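PDB 3FI9: malate dehydrogenase from Porphyromonas gingivalis, which probably catalyses the NAD-dependent interconversion of malate and oxaloacetate. Local coordinates for residues 68-73 and 113-118; 120-125 and 140-145; 177-182 and 190-195. One frame throughout, in Å; residues are numbered along the deposited sequence.

Contact 1 of 3, residues 68-73 and 113-118; sequences SDIKEA and KSYCPD
The phenol ring of Tyr115 has Lys71 over one face and, over the opposite face, CB of its own neighbour Ser114, 3.9 Å above the ring plane. On the Lys71 side CA sits above the centre of the ring while CG forms a CH-pi contact, 3.8 Å from the Tyr115 ring centroid and 29° off the ring normal. The closest approach is Lys71 CG to Tyr115 CE1, 3.4 Å. With CG anti to the backbone N (chi1 -171°) and the chain extended beyond it, the aliphatic part of the lysine crosses the tyrosine side chain at about a right angle, CB, CG and CD all meeting CE1 or CZ, before the chain carries its ammonium group past the ring. Ile70 reaches the same ring obliquely through its CG2 branch, which lies 4.2 Å from Tyr115 CE2. No hydrogen bond joins the two segments; dispersion and the CH-pi contact carry the interaction.

Both partners sit at helix ends. Asp69 is the N-cap of the short helix 70-74, its OD2 accepting from Glu72 N at 2.9 Å through the anti lone pair, a capping bond that closes the first turn, from which Ile70 and Lys71 project. Tyr115 is the last residue of helix 94-115, with Cys116 already out of helical geometry. In this NAD-binding domain the contact is therefore one between the start of one helix and the finish of another, near the surface. Tyr115 also packs on Leu74, Ile70 rests on Tyr40 of strand 37-40, and the buried Cys116 packs on Ala77 and Ile80 of strand 77-82.

Contact 2 of 3, residues 120-125 and 140-145; sequences KHVIII and SGLKPS
Strand 121-124 of the Rossmann-type NAD-binding domain meets the loop that leads from helix 129-140 back into the sheet, with Val122 against Leu142 and His121 beside Ser145. Val122 points toward the loop and touches it with one branch: CG2 lies 3.6 Å from Leu142 CD1, the two side chains crossing at about a right angle. The valine's chi1 of 178° sets CG1 anti to the backbone N and turns CG2 anti to the carbonyl carbon, on the side of the leucine. Ile112 of helix 94-115 packs on Val122 as well, so the apolar patch is shared between the loop and that helix.

The two segments belong to one beta-alpha-beta crossover, its first strand and the loop that runs from its helix to the adjacent parallel strand 147-150. Val122 makes backbone hydrogen bonds to Gln146 and Thr148, joining the first strand to the approach and start of the second. Where the helix stops, Gly141 takes positive phi (77°), and Ser140 OG accepts from Leu142 N at 3.0 Å with an N-H...O angle of 162°, an ST turn at the point where the chain swings round to Leu142.

His121 approaches the loop with the edge of its imidazole. Ser145 O lies near the ring plane, beside CE1 (3.5 Å) and ND1 (3.6 Å) of His121. On another side of the ring, NE2 is hydrogen-bonded to Thr148 OG1 of the neighbouring strand, which helps to hold the rotation of this buried ring, while CG1 of Ile123 meets the edge in plane.

Contact 3 of 3, residues 177-182 and 190-195; sequences RTYGGH and ASTAKV
Arg177, just ahead of strand 178-180, and Thr192, the last residue of the 3-10 turn 190-192, bring the two backbones to 6.6 Å between their CA atoms. The turn is closed by Ala193 N donating to Ala190 O at 3.1 Å, after which the chain enters strand 194-195. A water bridges the segments: it accepts from Arg177 N at 2.8 Å and donates weakly to Thr192 OG1 at 3.5 Å.

Thr192 points toward Arg177 and meets the near, aliphatic part of that side chain. Its OG1 lies 3.4 Å from Arg177 CB and almost as close to CG, while CG2 flanks both carbons at longer range. The hydroxyl's strongest partner is Asn175 O; Phe189 O is also within bonding geometry, and the single proton can serve one of them at a time or be shared.

Strands 178-180 and 186-188 form an antiparallel hairpin in the C-terminal domain, and the 190-195 segment follows the second of them; backbone bonds from Arg177 to Phe189 and from Tyr179 to Ala187 tie the hairpin together. Just beyond its first strand comes His182, the predicted proton acceptor, after Gly180, where at phi/psi of 90°/-122° a CB would press against the carbonyl O of Tyr179.

Bent at chi2 (-64°), the arginine chain turns its guanidinium group away from Thr192. There NE forms a salt bridge with Glu278, whose OE1 is also hydrogen-bonded by Tyr179 OH, one carboxylate oxygen thus serving both side chains. The tyrosine only grazes the other segment, OH standing 4.4 Å from Thr192 CG2, and its ring makes an edge-to-face contact with Phe189.

In the fold
Contacts 1 and 2 belong to the NAD-binding domain and follow one another along the chain: helix 94-115, which ends in contact 1, leads into strand 121-124 of contact 2. They also touch, Pro117 O lying 3.5 Å from Leu142 CD2. Contact 1 is at the surface and joins two helix ends through a tyrosine face; contact 2 is partly buried and joins a strand to a crossover loop, through an aliphatic pair and the edge of a histidine ring. Contact 3, in the C-terminal domain, is buried and the most polar, with a threonine hydroxyl and a water, bound weakly on one side, between its segments. Its centre is about 37 Å from that of contact 1, across the chain's centre, and about 25 Å from that of contact 2.

Contact 1 of 3, residues 68-73 and 113-118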
ATOM      1  N   SER A  68      10.248   6.299  18.614  1.00 21.60           N
ATOM      2  CA  SER A  68      11.147   7.382  18.171  1.00 22.04           C
ATOM      3  C   SER A  68      12.527   7.326  18.827  1.00 22.58           C
ATOM      4  O   SER A  68      13.311   8.284  18.707  1.00 22.66           O
ATOM      5  CB  SER A  68      10.534   8.752  18.432  1.00 21.78           C
ATOM      6  OG  SER A  68       9.337   8.867  17.716  1.00 22.37           O
ATOM      7  N   ASP A  69      12.811   6.207  19.487  1.00 22.41           N
ATOM      8  CA  ASP A  69      14.091   5.949  20.147  1.00 23.62           C
ATOM      9  C   ASP A  69      14.872   4.959  19.305  1.00 24.00           C
ATOM     10  O   ASP A  69      14.474   3.792  19.150  1.00 24.15           O
ATOM     11  CB  ASP A  69      13.896   5.347  21.547  1.00 24.10           C
ATOM     12  CG  ASP A  69      15.242   5.153  22.299  1.00 26.70           C
ATOM     13  OD1 ASP A  69      15.689   6.077  23.013  1.00 32.69           O
ATOM     14  OD2 ASP A  69      15.906   4.134  22.114  1.00 26.52           O
ATOM     15  N   ILE A  70      15.993   5.416  18.760  1.00 24.51           N
ATOM     16  CA  ILE A  70      16.739   4.568  17.858  1.00 25.35           C
ATOM     17  C   ILE A  70      17.299   3.316  18.509  1.00 24.08           C
ATOM     18  O   ILE A  70      17.358   2.311  17.874  1.00 23.09           O
ATOM     19  CB  ILE A  70      17.851   5.336  17.107  1.00 26.12           C
ATOM     20  CG1 ILE A  70      18.441   4.418  16.036  1.00 26.59           C
ATOM     21  CG2 ILE A  70      18.893   5.920  18.062  1.00 26.88           C
ATOM     22  CD1 ILE A  70      17.513   4.345  14.796  1.00 29.40           C
ATOM     23  N   LYS A  71      17.739   3.385  19.772  1.00 23.82           N
ATOM     24  CA  LYS A  71      18.229   2.192  20.439  1.00 23.79           C
ATOM     25  C   LYS A  71      17.134   1.137  20.497  1.00 23.30           C
ATOM     26  O   LYS A  71      17.376  -0.024  20.235  1.00 22.97           O
ATOM     27  CB  LYS A  71      18.731   2.465  21.876  1.00 24.54           C
ATOM     28  CG  LYS A  71      19.445   1.215  22.465  1.00 26.24           C
ATOM     29  CD  LYS A  71      19.893   1.377  23.936  1.00 27.81           C
ATOM     30  CE  LYS A  71      20.680   0.132  24.369  1.00 31.21           C
ATOM     31  NZ  LYS A  71      21.405   0.385  25.655  1.00 35.11           N
ATOM     32  N   GLU A  72      15.930   1.550  20.855  1.00 23.67           N
ATOM     33  CA  GLU A  72      14.822   0.596  20.951  1.00 23.84           C
ATOM     34  C   GLU A  72      14.500  -0.060  19.609  1.00 22.45           C
ATOM     35  O   GLU A  72      14.303  -1.282  19.524  1.00 23.41           O
ATOM     36  CB  GLU A  72      13.583   1.324  21.473  1.00 25.01           C
ATOM     37  CG  GLU A  72      13.662   1.588  22.956  1.00 29.65           C
ATOM     38  CD  GLU A  72      12.414   2.260  23.474  1.00 35.73           C
ATOM     39  OE1 GLU A  72      11.559   2.639  22.635  1.00 37.10           O
ATOM     40  OE2 GLU A  72      12.298   2.402  24.713  1.00 37.83           O
ATOM     41  N   ALA A  73      14.497   0.763  18.576  1.00 21.27           N
ATOM     42  CA  ALA A  73      14.169   0.373  17.194  1.00 21.52           C
ATOM     43  C   ALA A  73      15.198  -0.595  16.619  1.00 21.73           C
ATOM     44  O   ALA A  73      14.850  -1.570  15.954  1.00 20.72           O
ATOM     45  CB  ALA A  73      14.085   1.629  16.318  1.00 20.17           C
ATOM     46  N   LYS A 113      26.034   0.011  14.302  1.00 21.57           N
ATOM     47  CA  LYS A 113      27.243  -0.593  14.849  1.00 22.94           C
ATOM     48  C   LYS A 113      27.122  -0.772  16.356  1.00 23.09           C
ATOM     49  O   LYS A 113      27.556  -1.785  16.914  1.00 22.74           O
ATOM     50  CB  LYS A 113      28.519   0.191  14.449  1.00 22.65           C
ATOM     51  CG  LYS A 113      29.831  -0.487  14.934  1.00 25.44           C
ATOM     52  CD  LYS A 113      31.091   0.331  14.547  1.00 26.42           C
ATOM     53  CE  LYS A 113      31.621  -0.051  13.188  1.00 28.63           C
ATOM     54  NZ  LYS A 113      32.949   0.615  12.868  1.00 28.73           N
ATOM     55  N   SER A 114      26.477   0.199  16.985  1.00 24.71           N
ATOM     56  CA  SER A 114      26.259   0.207  18.426  1.00 25.64           C
ATOM     57  C   SER A 114      25.178  -0.764  18.847  1.00 25.68           C
ATOM     58  O   SER A 114      25.337  -1.466  19.840  1.00 25.72           O
ATOM     59  CB  SER A 114      25.847   1.587  18.906  1.00 24.74           C
ATOM     60  OG  SER A 114      26.840   2.545  18.612  1.00 28.56           O
ATOM     61  N   TYR A 115      24.081  -0.798  18.093  1.00 24.77           N
ATOM     62  CA  TYR A 115      22.866  -1.484  18.549  1.00 25.68           C
ATOM     63  C   TYR A 115      22.529  -2.808  17.845  1.00 25.13           C
ATOM     64  O   TYR A 115      21.831  -3.654  18.405  1.00 25.49           O
ATOM     65  CB  TYR A 115      21.681  -0.498  18.440  1.00 25.53           C
ATOM     66  CG  TYR A 115      21.883   0.791  19.195  1.00 26.94           C
ATOM     67  CD1 TYR A 115      22.308   0.791  20.525  1.00 28.86           C
ATOM     68  CD2 TYR A 115      21.661   2.027  18.574  1.00 26.98           C
ATOM     69  CE1 TYR A 115      22.500   2.008  21.229  1.00 30.08           C
ATOM     70  CE2 TYR A 115      21.830   3.233  19.252  1.00 28.78           C
ATOM     71  CZ  TYR A 115      22.257   3.214  20.584  1.00 32.82           C
ATOM     72  OH  TYR A 115      22.431   4.415  21.248  1.00 33.58           O
ATOM     73  N   CYS A 116      23.022  -3.012  16.623  1.00 23.61           N
ATOM     74  CA  CYS A 116      22.742  -4.264  15.935  1.00 23.97           C
ATOM     75  C   CYS A 116      23.850  -4.683  14.937  1.00 24.23           C
ATOM     76  O   CYS A 116      23.595  -4.955  13.757  1.00 24.33           O
ATOM     77  CB  CYS A 116      21.332  -4.250  15.309  1.00 23.27           C
ATOM     78  SG  CYS A 116      21.028  -2.846  14.195  1.00 23.14           S
ATOM     79  N   PRO A 117      25.103  -4.749  15.429  1.00 24.30           N
ATOM     80  CA  PRO A 117      26.238  -5.096  14.579  1.00 24.36           C
ATOM     81  C   PRO A 117      26.026  -6.448  13.936  1.00 24.77           C
ATOM     82  O   PRO A 117      26.643  -6.724  12.895  1.00 26.57           O
ATOM     83  CB  PRO A 117      27.418  -5.160  15.572  1.00 24.50           C
ATOM     84  CG  PRO A 117      26.776  -5.430  16.904  1.00 24.68           C
ATOM     85  CD  PRO A 117      25.485  -4.629  16.850  1.00 23.95           C
ATOM     86  N   ASP A 118      25.145  -7.277  14.514  1.00 24.75           N
ATOM     87  CA  ASP A 118      24.756  -8.586  13.920  1.00 25.04           C
ATOM     88  C   ASP A 118      23.584  -8.554  12.916  1.00 24.61           C
ATOM     89  O   ASP A 118      23.092  -9.614  12.493  1.00 23.93           O
ATOM     90  CB  ASP A 118      24.391  -9.598  15.022  1.00 26.10           C
ATOM     91  CG  ASP A 118      23.284  -9.067  15.955  1.00 29.68           C
ATOM     92  OD1 ASP A 118      23.145  -7.826  16.084  1.00 30.74           O
ATOM     93  OD2 ASP A 118      22.565  -9.875  16.592  1.00 32.04           O
TER

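Contact 2 of 3, residues 120-125 and 140-145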
ATOM      1  N   LYS A 120      21.518  -8.565   9.547  1.00 20.27           N
ATOM      2  CA  LYS A 120      21.795  -9.392   8.383  1.00 20.67           C
ATOM      3  C   LYS A 120      21.843  -8.544   7.084  1.00 20.44           C
ATOM      4  O   LYS A 120      22.686  -8.753   6.234  1.00 21.26           O
ATOM      5  CB  LYS A 120      20.753 -10.514   8.252  1.00 20.88           C
ATOM      6  CG  LYS A 120      20.923 -11.685   9.301  1.00 24.58           C
ATOM      7  CD  LYS A 120      19.663 -12.540   9.362  1.00 28.15           C
ATOM      8  CE  LYS A 120      19.935 -14.015   9.251  1.00 34.92           C
ATOM      9  NZ  LYS A 120      20.074 -14.646  10.572  1.00 34.91           N
ATOM     10  N   HIS A 121      20.898  -7.635   6.924  1.00 17.55           N
ATOM     11  CA  HIS A 121      20.844  -6.814   5.700  1.00 16.99           C
ATOM     12  C   HIS A 121      20.251  -5.450   5.904  1.00 15.70           C
ATOM     13  O   HIS A 121      19.307  -5.284   6.668  1.00 15.12           O
ATOM     14  CB  HIS A 121      20.029  -7.534   4.600  1.00 15.80           C
ATOM     15  CG  HIS A 121      20.376  -7.074   3.221  1.00 17.45           C
ATOM     16  ND1 HIS A 121      21.428  -7.617   2.518  1.00 14.16           N
ATOM     17  CD2 HIS A 121      19.845  -6.099   2.431  1.00 19.19           C
ATOM     18  CE1 HIS A 121      21.539  -6.995   1.353  1.00 18.59           C
ATOM     19  NE2 HIS A 121      20.605  -6.058   1.283  1.00 17.29           N
ATOM     20  N   VAL A 122      20.751  -4.463   5.157  1.00 15.22           N
ATOM     21  CA  VAL A 122      20.290  -3.119   5.324  1.00 15.91           C
ATOM     22  C   VAL A 122      20.112  -2.541   3.928  1.00 15.48           C
ATOM     23  O   VAL A 122      20.985  -2.724   3.085  1.00 14.56           O
ATOM     24  CB  VAL A 122      21.362  -2.228   6.041  1.00 16.54           C
ATOM     25  CG1 VAL A 122      20.846  -0.799   6.142  1.00 16.70           C
ATOM     26  CG2 VAL A 122      21.667  -2.799   7.403  1.00 16.60           C
ATOM     27  N   ILE A 123      18.993  -1.857   3.726  1.00 15.58           N
ATOM     28  CA  ILE A 123      18.676  -1.182   2.452  1.00 15.36           C
ATOM     29  C   ILE A 123      18.451   0.299   2.668  1.00 15.32           C
ATOM     30  O   ILE A 123      17.616   0.728   3.504  1.00 15.02           O
ATOM     31  CB  ILE A 123      17.428  -1.829   1.766  1.00 15.02           C
ATOM     32  CG1 ILE A 123      17.615  -3.375   1.662  1.00 14.48           C
ATOM     33  CG2 ILE A 123      17.154  -1.117   0.404  1.00 14.91           C
ATOM     34  CD1 ILE A 123      16.424  -4.129   0.997  1.00 18.43           C
ATOM     35  N   ILE A 124      19.177   1.106   1.885  1.00 16.32           N
ATOM     36  CA  ILE A 124      19.148   2.529   2.029  1.00 16.56           C
ATOM     37  C   ILE A 124      18.461   3.085   0.777  1.00 18.05           C
ATOM     38  O   ILE A 124      18.866   2.731  -0.337  1.00 18.08           O
ATOM     39  CB  ILE A 124      20.582   3.053   2.091  1.00 16.63           C
ATOM     40  CG1 ILE A 124      21.366   2.438   3.281  1.00 17.09           C
ATOM     41  CG2 ILE A 124      20.557   4.584   2.147  1.00 18.04           C
ATOM     42  CD1 ILE A 124      20.731   2.769   4.625  1.00 20.49           C
ATOM     43  N   ILE A 125      17.434   3.923   0.920  1.00 17.84           N
ATOM     44  CA  ILE A 125      16.757   4.370  -0.303  1.00 20.32           C
ATOM     45  C   ILE A 125      16.764   5.883  -0.517  1.00 21.51           C
ATOM     46  O   ILE A 125      16.425   6.360  -1.609  1.00 22.72           O
ATOM     47  CB  ILE A 125      15.311   3.823  -0.420  1.00 20.46           C
ATOM     48  CG1 ILE A 125      14.313   4.709   0.331  1.00 22.60           C
ATOM     49  CG2 ILE A 125      15.281   2.289  -0.069  1.00 20.61           C
ATOM     50  CD1 ILE A 125      12.906   4.620  -0.267  1.00 24.26           C
ATOM     51  N   SER A 140      28.770   1.269   9.252  1.00 18.92           N
ATOM     52  CA  SER A 140      27.993   0.218   9.909  1.00 19.30           C
ATOM     53  C   SER A 140      28.886  -0.941  10.352  1.00 19.85           C
ATOM     54  O   SER A 140      28.490  -1.747  11.199  1.00 20.37           O
ATOM     55  CB  SER A 140      26.957  -0.354   8.934  1.00 18.70           C
ATOM     56  OG  SER A 140      27.592  -1.190   7.939  1.00 16.42           O
ATOM     57  N   GLY A 141      30.050  -1.076   9.719  1.00 20.94           N
ATOM     58  CA  GLY A 141      30.947  -2.221   9.978  1.00 21.12           C
ATOM     59  C   GLY A 141      30.514  -3.516   9.316  1.00 21.77           C
ATOM     60  O   GLY A 141      31.140  -4.566   9.539  1.00 21.82           O
ATOM     61  N   LEU A 142      29.444  -3.470   8.506  1.00 20.08           N
ATOM     62  CA  LEU A 142      28.922  -4.696   7.905  1.00 20.01           C
ATOM     63  C   LEU A 142      29.778  -5.085   6.693  1.00 20.57           C
ATOM     64  O   LEU A 142      30.565  -4.270   6.230  1.00 21.44           O
ATOM     65  CB  LEU A 142      27.426  -4.565   7.523  1.00 18.66           C
ATOM     66  CG  LEU A 142      26.427  -4.200   8.667  1.00 20.17           C
ATOM     67  CD1 LEU A 142      25.049  -3.919   8.128  1.00 16.44           C
ATOM     68  CD2 LEU A 142      26.338  -5.293   9.767  1.00 22.31           C
ATOM     69  N   LYS A 143      29.653  -6.335   6.227  1.00 21.47           N
ATOM     70  CA  LYS A 143      30.240  -6.774   4.948  1.00 22.23           C
ATOM     71  C   LYS A 143      29.546  -6.133   3.722  1.00 22.28           C
ATOM     72  O   LYS A 143      28.378  -5.723   3.799  1.00 22.01           O
ATOM     73  CB  LYS A 143      30.118  -8.288   4.838  1.00 22.76           C
ATOM     74  CG  LYS A 143      30.967  -9.014   5.915  1.00 27.72           C
ATOM     75  CD  LYS A 143      30.855 -10.512   5.772  1.00 31.81           C
ATOM     76  CE  LYS A 143      29.410 -10.942   5.788  1.00 35.29           C
ATOM     77  NZ  LYS A 143      28.701 -10.414   6.992  1.00 38.40           N
ATOM     78  N   PRO A 144      30.257  -6.044   2.584  1.00 22.43           N
ATOM     79  CA  PRO A 144      29.605  -5.474   1.379  1.00 21.93           C
ATOM     80  C   PRO A 144      28.346  -6.229   0.954  1.00 21.40           C
ATOM     81  O   PRO A 144      27.412  -5.619   0.424  1.00 20.78           O
ATOM     82  CB  PRO A 144      30.693  -5.598   0.309  1.00 21.26           C
ATOM     83  CG  PRO A 144      31.964  -5.407   1.073  1.00 23.28           C
ATOM     84  CD  PRO A 144      31.728  -6.069   2.448  1.00 22.33           C
ATOM     85  N   SER A 145      28.304  -7.548   1.185  1.00 19.97           N
ATOM     86  CA  SER A 145      27.133  -8.306   0.827  1.00 19.50           C
ATOM     87  C   SER A 145      25.874  -7.962   1.655  1.00 18.85           C
ATOM     88  O   SER A 145      24.774  -8.412   1.344  1.00 18.90           O
ATOM     89  CB  SER A 145      27.427  -9.782   1.019  1.00 21.71           C
ATOM     90  OG  SER A 145      27.595  -9.982   2.415  1.00 23.72           O
TER

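Contact 3 of 3, residues 177-182 and 190-195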
ATOM      1  N   ARG A 177      17.121  -3.013 -18.489  1.00 18.97           N
ATOM      2  CA  ARG A 177      18.174  -2.816 -17.506  1.00 18.61           C
ATOM      3  C   ARG A 177      18.851  -1.474 -17.677  1.00 18.12           C
ATOM      4  O   ARG A 177      19.234  -1.124 -18.784  1.00 17.95           O
ATOM      5  CB  ARG A 177      19.250  -3.919 -17.615  1.00 17.51           C
ATOM      6  CG  ARG A 177      18.793  -5.243 -17.159  1.00 20.04           C
ATOM      7  CD  ARG A 177      18.472  -5.216 -15.693  1.00 23.60           C
ATOM      8  NE  ARG A 177      18.225  -6.560 -15.214  1.00 24.48           N
ATOM      9  CZ  ARG A 177      17.020  -7.105 -15.083  1.00 26.85           C
ATOM     10  NH1 ARG A 177      15.929  -6.421 -15.386  1.00 23.73           N
ATOM     11  NH2 ARG A 177      16.916  -8.358 -14.648  1.00 29.57           N
ATOM     12  N   THR A 178      18.961  -0.708 -16.582  1.00 18.99           N
ATOM     13  CA  THR A 178      19.906   0.388 -16.531  1.00 18.35           C
ATOM     14  C   THR A 178      20.890   0.067 -15.391  1.00 18.04           C
ATOM     15  O   THR A 178      20.492  -0.438 -14.338  1.00 18.81           O
ATOM     16  CB  THR A 178      19.256   1.779 -16.275  1.00 19.08           C
ATOM     17  OG1 THR A 178      18.868   1.878 -14.901  1.00 19.28           O
ATOM     18  CG2 THR A 178      17.979   2.012 -17.139  1.00 19.28           C
ATOM     19  N   TYR A 179      22.153   0.439 -15.567  1.00 17.48           N
ATOM     20  CA  TYR A 179      23.166   0.279 -14.538  1.00 18.10           C
ATOM     21  C   TYR A 179      23.870   1.614 -14.245  1.00 18.97           C
ATOM     22  O   TYR A 179      23.605   2.656 -14.905  1.00 19.60           O
ATOM     23  CB  TYR A 179      24.202  -0.781 -14.976  1.00 16.96           C
ATOM     24  CG  TYR A 179      23.606  -2.132 -15.286  1.00 17.47           C
ATOM     25  CD1 TYR A 179      22.919  -2.860 -14.317  1.00 17.82           C
ATOM     26  CD2 TYR A 179      23.750  -2.689 -16.545  1.00 15.91           C
ATOM     27  CE1 TYR A 179      22.360  -4.102 -14.630  1.00 17.45           C
ATOM     28  CE2 TYR A 179      23.228  -3.913 -16.854  1.00 20.18           C
ATOM     29  CZ  TYR A 179      22.524  -4.607 -15.900  1.00 20.22           C
ATOM     30  OH  TYR A 179      22.030  -5.842 -16.225  1.00 20.85           O
ATOM     31  N   GLY A 180      24.731   1.602 -13.227  1.00 18.94           N
ATOM     32  CA  GLY A 180      25.510   2.815 -12.855  1.00 19.45           C
ATOM     33  C   GLY A 180      24.830   3.715 -11.845  1.00 19.98           C
ATOM     34  O   GLY A 180      24.492   3.266 -10.753  1.00 20.27           O
ATOM     35  N   GLY A 181      24.616   4.974 -12.229  1.00 19.54           N
ATOM     36  CA  GLY A 181      23.961   5.978 -11.367  1.00 20.82           C
ATOM     37  C   GLY A 181      22.498   5.999 -11.736  1.00 21.48           C
ATOM     38  O   GLY A 181      22.043   5.133 -12.485  1.00 21.01           O
ATOM     39  N   HIS A 182      21.759   6.987 -11.253  1.00 22.44           N
ATOM     40  CA  HIS A 182      20.357   7.119 -11.608  1.00 24.44           C
ATOM     41  C   HIS A 182      20.017   8.418 -12.320  1.00 25.15           C
ATOM     42  O   HIS A 182      20.831   9.357 -12.374  1.00 25.39           O
ATOM     43  CB  HIS A 182      19.484   6.957 -10.374  1.00 25.24           C
ATOM     44  CG  HIS A 182      19.471   8.159  -9.483  1.00 31.32           C
ATOM     45  ND1 HIS A 182      20.533   8.495  -8.667  1.00 34.08           N
ATOM     46  CD2 HIS A 182      18.522   9.103  -9.275  1.00 33.32           C
ATOM     47  CE1 HIS A 182      20.233   9.588  -7.987  1.00 34.56           C
ATOM     48  NE2 HIS A 182      19.026   9.985  -8.347  1.00 36.11           N
ATOM     49  N   ALA A 190      20.535  -1.363 -23.441  1.00 20.03           N
ATOM     50  CA  ALA A 190      19.443  -1.872 -24.322  1.00 21.38           C
ATOM     51  C   ALA A 190      19.712  -3.273 -24.894  1.00 21.50           C
ATOM     52  O   ALA A 190      18.793  -4.032 -25.252  1.00 21.02           O
ATOM     53  CB  ALA A 190      19.176  -0.866 -25.446  1.00 21.13           C
ATOM     54  N   SER A 191      20.973  -3.644 -25.016  1.00 21.99           N
ATOM     55  CA  SER A 191      21.245  -4.989 -25.471  1.00 21.84           C
ATOM     56  C   SER A 191      20.623  -6.106 -24.583  1.00 22.80           C
ATOM     57  O   SER A 191      20.519  -7.235 -25.028  1.00 23.17           O
ATOM     58  CB  SER A 191      22.762  -5.219 -25.573  1.00 22.08           C
ATOM     59  OG  SER A 191      23.303  -5.353 -24.277  1.00 20.75           O
ATOM     60  N   THR A 192      20.211  -5.815 -23.348  1.00 22.39           N
ATOM     61  CA  THR A 192      19.657  -6.856 -22.485  1.00 22.13           C
ATOM     62  C   THR A 192      18.181  -7.136 -22.773  1.00 21.76           C
ATOM     63  O   THR A 192      17.667  -8.164 -22.371  1.00 22.37           O
ATOM     64  CB  THR A 192      19.728  -6.491 -20.957  1.00 22.24           C
ATOM     65  OG1 THR A 192      18.805  -5.443 -20.668  1.00 25.47           O
ATOM     66  CG2 THR A 192      21.132  -6.066 -20.513  1.00 23.86           C
ATOM     67  N   ALA A 193      17.487  -6.200 -23.395  1.00 20.33           N
ATOM     68  CA  ALA A 193      16.023  -6.231 -23.412  1.00 20.03           C
ATOM     69  C   ALA A 193      15.389  -6.839 -24.670  1.00 19.84           C
ATOM     70  O   ALA A 193      15.938  -6.765 -25.756  1.00 19.98           O
ATOM     71  CB  ALA A 193      15.442  -4.876 -23.186  1.00 19.51           C
ATOM     72  N   LYS A 194      14.193  -7.394 -24.493  1.00 20.02           N
ATOM     73  CA  LYS A 194      13.368  -7.842 -25.618  1.00 20.42           C
ATOM     74  C   LYS A 194      11.982  -7.260 -25.515  1.00 21.21           C
ATOM     75  O   LYS A 194      11.456  -7.089 -24.417  1.00 20.82           O
ATOM     76  CB  LYS A 194      13.226  -9.353 -25.572  1.00 19.73           C
ATOM     77  CG  LYS A 194      14.424 -10.089 -26.069  1.00 23.25           C
ATOM     78  CD  LYS A 194      14.289 -11.582 -25.774  1.00 25.04           C
ATOM     79  CE  LYS A 194      15.517 -12.293 -26.340  1.00 31.14           C
ATOM     80  NZ  LYS A 194      15.215 -13.734 -26.612  1.00 30.85           N
ATOM     81  N   VAL A 195      11.362  -7.018 -26.661  1.00 21.82           N
ATOM     82  CA  VAL A 195      10.023  -6.489 -26.679  1.00 22.40           C
ATOM     83  C   VAL A 195       9.112  -7.536 -27.289  1.00 23.26           C
ATOM     84  O   VAL A 195       9.098  -7.706 -28.513  1.00 23.51           O
ATOM     85  CB  VAL A 195       9.971  -5.209 -27.522  1.00 21.24           C
ATOM     86  CG1 VAL A 195       8.536  -4.762 -27.700  1.00 22.11           C
ATOM     87  CG2 VAL A 195      10.861  -4.104 -26.887  1.00 23.71           C
TER
HETATM   88  O   HOH W   1      17.694  -2.198 -21.119  1.00 24.77           O